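Local coordinates for peptide synthetase, module 7 (Actinoplanes teichomyceticus, PDB 4TX3), which is a condensation-type domain of a nonribosomal peptide synthetase and probably helps recruit the oxygenases that crosslink the bound glycopeptide precursor, at residues Leu264-Tyr276 with Ser434-Val446. Numbering follows the deposited sequence.
Sequences LVQAALAMLLTRY and SLARRLVRVLEQV
Helix segments 264-276 and 434-446 cross steeply, their N-to-C directions 118° apart and their axes 9.4 Å apart at the closest point, where A268 faces L443 and L269 faces L439. The small A268 permits this approach: its CB lies 3.7 Å from L443 CD2 and also touches V442 CG1, while L443 CD2 reaches on to V265 CG2. One turn further, L272 is a knob in the hole formed by L435, R438, L439 and V442. With CG anti to the backbone N (chi1 178°), its two methyls divide the hole: CD2 presses against the backbone of L439, 3.6 Å from L439 CA, and CD1 wedges between R438 CB and V442 CG2. L439 returns the contact by laying CD1 against the backbone of L269.

Y276 closes the far end. L435 CD2 sits over one face of its ring, 3.8 Å from the centroid, in a CH-pi contact. The phenol OH accepts a hydrogen bond of 3.1 Å from R438 NH1, nearly straight at 163° and in the guanidinium plane, although ring and guanidinium are steeply inclined to each other. R438 NE donates to the carbonyl of I459, a second bond that helps fix the rotation of the guanidinium. A leucine in place of Y276 would probably leave R438 NH1 without this acceptor and L435 CD2 without a ring face to rest on.

At the other end M271 SD only grazes V446 CG2. The paired helices lie against strand 399-407 of the four-stranded mixed sheet: V265 and L439 meet L403 and F401 respectively, and L435 meets L399. Helix 244-255 adds L250 beside L443 and V446, and helix 320-334 brings F320 against V446, completing a buried, largely apolar junction within the condensation fold.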
loop_
_atom_site.group_PDB
_atom_site.type_symbol
_atom_site.label_atom_id
_atom_site.label_comp_id
_atom_site.label_asym_id
_atom_site.label_seq_id
_atom_site.Cartn_x
_atom_site.Cartn_y
_atom_site.Cartn_z
ATOM N N LEU B 264 15.208 9.195 -18.096
ATOM C CA LEU B 264 15.113 10.278 -19.071
ATOM C C LEU B 264 15.464 11.614 -18.450
ATOM O O LEU B 264 16.195 12.409 -19.041
ATOM C CB LEU B 264 13.710 10.359 -19.670
ATOM C CG LEU B 264 13.254 9.211 -20.566
ATOM C CD1 LEU B 264 11.977 9.587 -21.255
ATOM C CD2 LEU B 264 14.292 8.875 -21.582
ATOM N N VAL B 265 14.928 11.859 -17.259
ATOM C CA VAL B 265 15.169 13.109 -16.541
ATOM C C VAL B 265 16.620 13.147 -16.058
ATOM O O VAL B 265 17.266 14.198 -16.042
ATOM C CB VAL B 265 14.188 13.269 -15.341
ATOM C CG1 VAL B 265 14.506 14.513 -14.543
ATOM C CG2 VAL B 265 12.735 13.304 -15.839
ATOM N N GLN B 266 17.147 11.991 -15.678
ATOM C CA GLN B 266 18.545 11.939 -15.283
ATOM C C GLN B 266 19.447 12.318 -16.455
ATOM O O GLN B 266 20.442 13.028 -16.282
ATOM C CB GLN B 266 18.901 10.560 -14.758
ATOM C CG GLN B 266 20.314 10.463 -14.290
ATOM C CD GLN B 266 20.588 9.123 -13.675
ATOM O OE1 GLN B 266 19.654 8.369 -13.391
ATOM N NE2 GLN B 266 21.875 8.798 -13.472
ATOM N N ALA B 267 19.083 11.858 -17.652
ATOM C CA ALA B 267 19.829 12.224 -18.857
ATOM C C ALA B 267 19.806 13.734 -19.050
ATOM O O ALA B 267 20.851 14.383 -19.139
ATOM C CB ALA B 267 19.254 11.528 -20.067
ATOM N N ALA B 268 18.595 14.284 -19.096
ATOM C CA ALA B 268 18.391 15.703 -19.332
ATOM C C ALA B 268 19.162 16.585 -18.339
ATOM O O ALA B 268 19.832 17.542 -18.736
ATOM C CB ALA B 268 16.896 16.017 -19.277
ATOM N N LEU B 269 19.071 16.252 -17.052
ATOM C CA LEU B 269 19.801 16.978 -16.012
ATOM C C LEU B 269 21.322 16.910 -16.226
ATOM O O LEU B 269 22.033 17.907 -16.018
ATOM C CB LEU B 269 19.449 16.431 -14.625
ATOM C CG LEU B 269 20.232 17.017 -13.443
ATOM C CD1 LEU B 269 19.971 18.495 -13.260
ATOM C CD2 LEU B 269 19.924 16.257 -12.163
ATOM N N ALA B 270 21.815 15.741 -16.641
ATOM C CA ALA B 270 23.241 15.583 -16.898
ATOM C C ALA B 270 23.660 16.493 -18.060
ATOM O O ALA B 270 24.737 17.095 -18.031
ATOM C CB ALA B 270 23.595 14.106 -17.193
ATOM N N MET B 271 22.811 16.603 -19.080
ATOM C CA MET B 271 23.106 17.496 -20.198
ATOM C C MET B 271 23.102 18.941 -19.721
ATOM O O MET B 271 23.891 19.768 -20.194
ATOM C CB MET B 271 22.095 17.329 -21.331
ATOM C CG MET B 271 22.257 16.050 -22.106
ATOM S SD MET B 271 20.829 15.780 -23.173
ATOM C CE MET B 271 21.429 16.374 -24.763
ATOM N N LEU B 272 22.215 19.244 -18.780
ATOM C CA LEU B 272 22.119 20.600 -18.271
ATOM C C LEU B 272 23.372 20.966 -17.507
ATOM O O LEU B 272 23.886 22.074 -17.646
ATOM C CB LEU B 272 20.886 20.768 -17.389
ATOM C CG LEU B 272 20.678 22.133 -16.730
ATOM C CD1 LEU B 272 20.572 23.264 -17.759
ATOM C CD2 LEU B 272 19.456 22.098 -15.851
ATOM N N LEU B 273 23.875 20.036 -16.705
ATOM C CA LEU B 273 25.048 20.328 -15.881
ATOM C C LEU B 273 26.293 20.488 -16.761
ATOM O O LEU B 273 27.120 21.351 -16.505
ATOM C CB LEU B 273 25.254 19.242 -14.822
ATOM C CG LEU B 273 24.182 19.197 -13.724
ATOM C CD1 LEU B 273 24.261 17.906 -12.944
ATOM C CD2 LEU B 273 24.327 20.382 -12.784
ATOM N N THR B 274 26.422 19.666 -17.801
ATOM C CA THR B 274 27.517 19.837 -18.741
ATOM C C THR B 274 27.425 21.229 -19.361
ATOM O O THR B 274 28.412 21.933 -19.468
ATOM C CB THR B 274 27.503 18.766 -19.854
ATOM O OG1 THR B 274 27.800 17.481 -19.291
ATOM C CG2 THR B 274 28.551 19.088 -20.903
ATOM N N ARG B 275 26.216 21.621 -19.731
ATOM C CA ARG B 275 25.937 22.932 -20.295
ATOM C C ARG B 275 26.174 24.064 -19.283
ATOM O O ARG B 275 26.479 25.180 -19.654
ATOM C CB ARG B 275 24.494 22.942 -20.799
ATOM C CG ARG B 275 24.154 24.083 -21.704
ATOM C CD ARG B 275 24.887 24.012 -23.038
ATOM N NE ARG B 275 24.360 25.039 -23.937
ATOM C CZ ARG B 275 24.593 26.348 -23.811
ATOM N NH1 ARG B 275 25.365 26.826 -22.835
ATOM N NH2 ARG B 275 24.058 27.193 -24.674
ATOM N N TYR B 276 26.009 23.773 -18.000
ATOM C CA TYR B 276 26.296 24.749 -16.953
ATOM C C TYR B 276 27.784 24.924 -16.685
ATOM O O TYR B 276 28.185 25.886 -15.997
ATOM C CB TYR B 276 25.640 24.360 -15.638
ATOM C CG TYR B 276 24.489 25.261 -15.242
ATOM C CD1 TYR B 276 24.642 26.227 -14.260
ATOM C CD2 TYR B 276 23.253 25.131 -15.837
ATOM C CE1 TYR B 276 23.596 27.037 -13.890
ATOM C CE2 TYR B 276 22.208 25.944 -15.490
ATOM C CZ TYR B 276 22.374 26.889 -14.517
ATOM O OH TYR B 276 21.292 27.673 -14.186
ATOM N N SER B 434 16.935 29.789 -11.601
ATOM C CA SER B 434 17.457 29.636 -12.954
ATOM C C SER B 434 17.689 28.169 -13.309
ATOM O O SER B 434 17.287 27.696 -14.380
ATOM C CB SER B 434 18.766 30.405 -13.106
ATOM O OG SER B 434 18.580 31.764 -12.798
ATOM N N LEU B 435 18.348 27.460 -12.403
ATOM C CA LEU B 435 18.566 26.038 -12.565
ATOM C C LEU B 435 17.271 25.296 -12.763
ATOM O O LEU B 435 17.160 24.492 -13.685
ATOM C CB LEU B 435 19.296 25.458 -11.355
ATOM C CG LEU B 435 20.784 25.204 -11.565
ATOM C CD1 LEU B 435 21.409 24.800 -10.248
ATOM C CD2 LEU B 435 21.006 24.147 -12.653
ATOM N N ALA B 436 16.292 25.562 -11.900
ATOM C CA ALA B 436 15.001 24.883 -11.993
ATOM C C ALA B 436 14.341 25.188 -13.320
ATOM O O ALA B 436 13.884 24.272 -14.015
ATOM C CB ALA B 436 14.093 25.272 -10.844
ATOM N N ARG B 437 14.306 26.465 -13.690
ATOM C CA ARG B 437 13.669 26.847 -14.952
ATOM C C ARG B 437 14.413 26.294 -16.178
ATOM O O ARG B 437 13.788 25.900 -17.173
ATOM C CB ARG B 437 13.532 28.371 -15.038
ATOM C CG ARG B 437 12.427 28.923 -14.128
ATOM C CD ARG B 437 12.485 30.439 -13.964
ATOM N NE ARG B 437 12.105 31.143 -15.183
ATOM C CZ ARG B 437 12.612 32.317 -15.557
ATOM N NH1 ARG B 437 13.538 32.916 -14.810
ATOM N NH2 ARG B 437 12.201 32.884 -16.688
ATOM N N ARG B 438 15.739 26.242 -16.117
ATOM C CA ARG B 438 16.500 25.680 -17.231
ATOM C C ARG B 438 16.269 24.169 -17.372
ATOM O O ARG B 438 16.178 23.648 -18.493
ATOM C CB ARG B 438 17.984 26.007 -17.074
ATOM C CG ARG B 438 18.293 27.353 -17.671
ATOM C CD ARG B 438 19.538 27.996 -17.122
ATOM N NE ARG B 438 19.756 29.289 -17.765
ATOM C CZ ARG B 438 20.572 30.235 -17.303
ATOM N NH1 ARG B 438 21.258 30.041 -16.181
ATOM N NH2 ARG B 438 20.703 31.380 -17.962
ATOM N N LEU B 439 16.122 23.469 -16.250
ATOM C CA LEU B 439 15.862 22.039 -16.320
ATOM C C LEU B 439 14.527 21.801 -17.016
ATOM O O LEU B 439 14.412 20.887 -17.847
ATOM C CB LEU B 439 15.891 21.382 -14.931
ATOM C CG LEU B 439 15.486 19.899 -14.970
ATOM C CD1 LEU B 439 16.423 19.047 -15.841
ATOM C CD2 LEU B 439 15.379 19.312 -13.574
ATOM N N VAL B 440 13.528 22.635 -16.715
ATOM C CA VAL B 440 12.237 22.536 -17.413
ATOM C C VAL B 440 12.400 22.801 -18.912
ATOM O O VAL B 440 11.839 22.083 -19.748
ATOM C CB VAL B 440 11.183 23.512 -16.825
ATOM C CG1 VAL B 440 9.903 23.487 -17.651
ATOM C CG2 VAL B 440 10.887 23.166 -15.369
ATOM N N ARG B 441 13.192 23.821 -19.250
ATOM C CA ARG B 441 13.441 24.142 -20.654
ATOM C C ARG B 441 14.147 23.007 -21.379
ATOM O O ARG B 441 13.750 22.642 -22.493
ATOM C CB ARG B 441 14.237 25.439 -20.776
ATOM C CG ARG B 441 13.431 26.647 -20.299
ATOM C CD ARG B 441 13.439 27.815 -21.286
ATOM N NE ARG B 441 13.217 27.441 -22.689
ATOM C CZ ARG B 441 14.006 27.840 -23.693
ATOM N NH1 ARG B 441 15.076 28.609 -23.444
ATOM N NH2 ARG B 441 13.741 27.465 -24.946
ATOM N N VAL B 442 15.167 22.428 -20.745
ATOM C CA VAL B 442 15.868 21.306 -21.358
ATOM C C VAL B 442 14.900 20.165 -21.588
ATOM O O VAL B 442 14.881 19.568 -22.660
ATOM C CB VAL B 442 17.061 20.815 -20.489
ATOM C CG1 VAL B 442 17.566 19.460 -20.967
ATOM C CG2 VAL B 442 18.163 21.840 -20.488
ATOM N N LEU B 443 14.081 19.876 -20.587
ATOM C CA LEU B 443 13.081 18.811 -20.723
ATOM C C LEU B 443 12.068 19.088 -21.850
ATOM O O LEU B 443 11.701 18.173 -22.593
ATOM C CB LEU B 443 12.360 18.587 -19.395
ATOM C CG LEU B 443 13.284 17.881 -18.391
ATOM C CD1 LEU B 443 12.894 18.202 -16.982
ATOM C CD2 LEU B 443 13.290 16.376 -18.618
ATOM N N GLU B 444 11.645 20.336 -22.023
ATOM C CA GLU B 444 10.748 20.646 -23.149
ATOM C C GLU B 444 11.401 20.418 -24.530
ATOM O O GLU B 444 10.857 19.671 -25.359
ATOM C CB GLU B 444 10.246 22.081 -23.040
ATOM C CG GLU B 444 9.366 22.327 -21.825
ATOM C CD GLU B 444 9.186 23.808 -21.519
ATOM O OE1 GLU B 444 9.984 24.629 -22.033
ATOM O OE2 GLU B 444 8.243 24.154 -20.771
ATOM N N GLN B 445 12.561 21.041 -24.769
ATOM C CA GLN B 445 13.300 20.890 -26.035
ATOM C C GLN B 445 13.567 19.438 -26.395
ATOM O O GLN B 445 13.419 19.008 -27.536
ATOM C CB GLN B 445 14.644 21.627 -25.974
ATOM C CG GLN B 445 14.532 23.061 -25.543
ATOM C CD GLN B 445 15.879 23.673 -25.237
ATOM O OE1 GLN B 445 16.879 23.392 -25.907
ATOM N NE2 GLN B 445 15.920 24.510 -24.208
ATOM N N VAL B 446 13.983 18.692 -25.398
ATOM C CA VAL B 446 14.415 17.336 -25.604
ATOM C C VAL B 446 13.174 16.464 -25.859
ATOM O O VAL B 446 13.218 15.496 -26.624
ATOM C CB VAL B 446 15.273 16.886 -24.386
ATOM C CG1 VAL B 446 14.828 15.577 -23.842
ATOM C CG2 VAL B 446 16.761 16.888 -24.745
#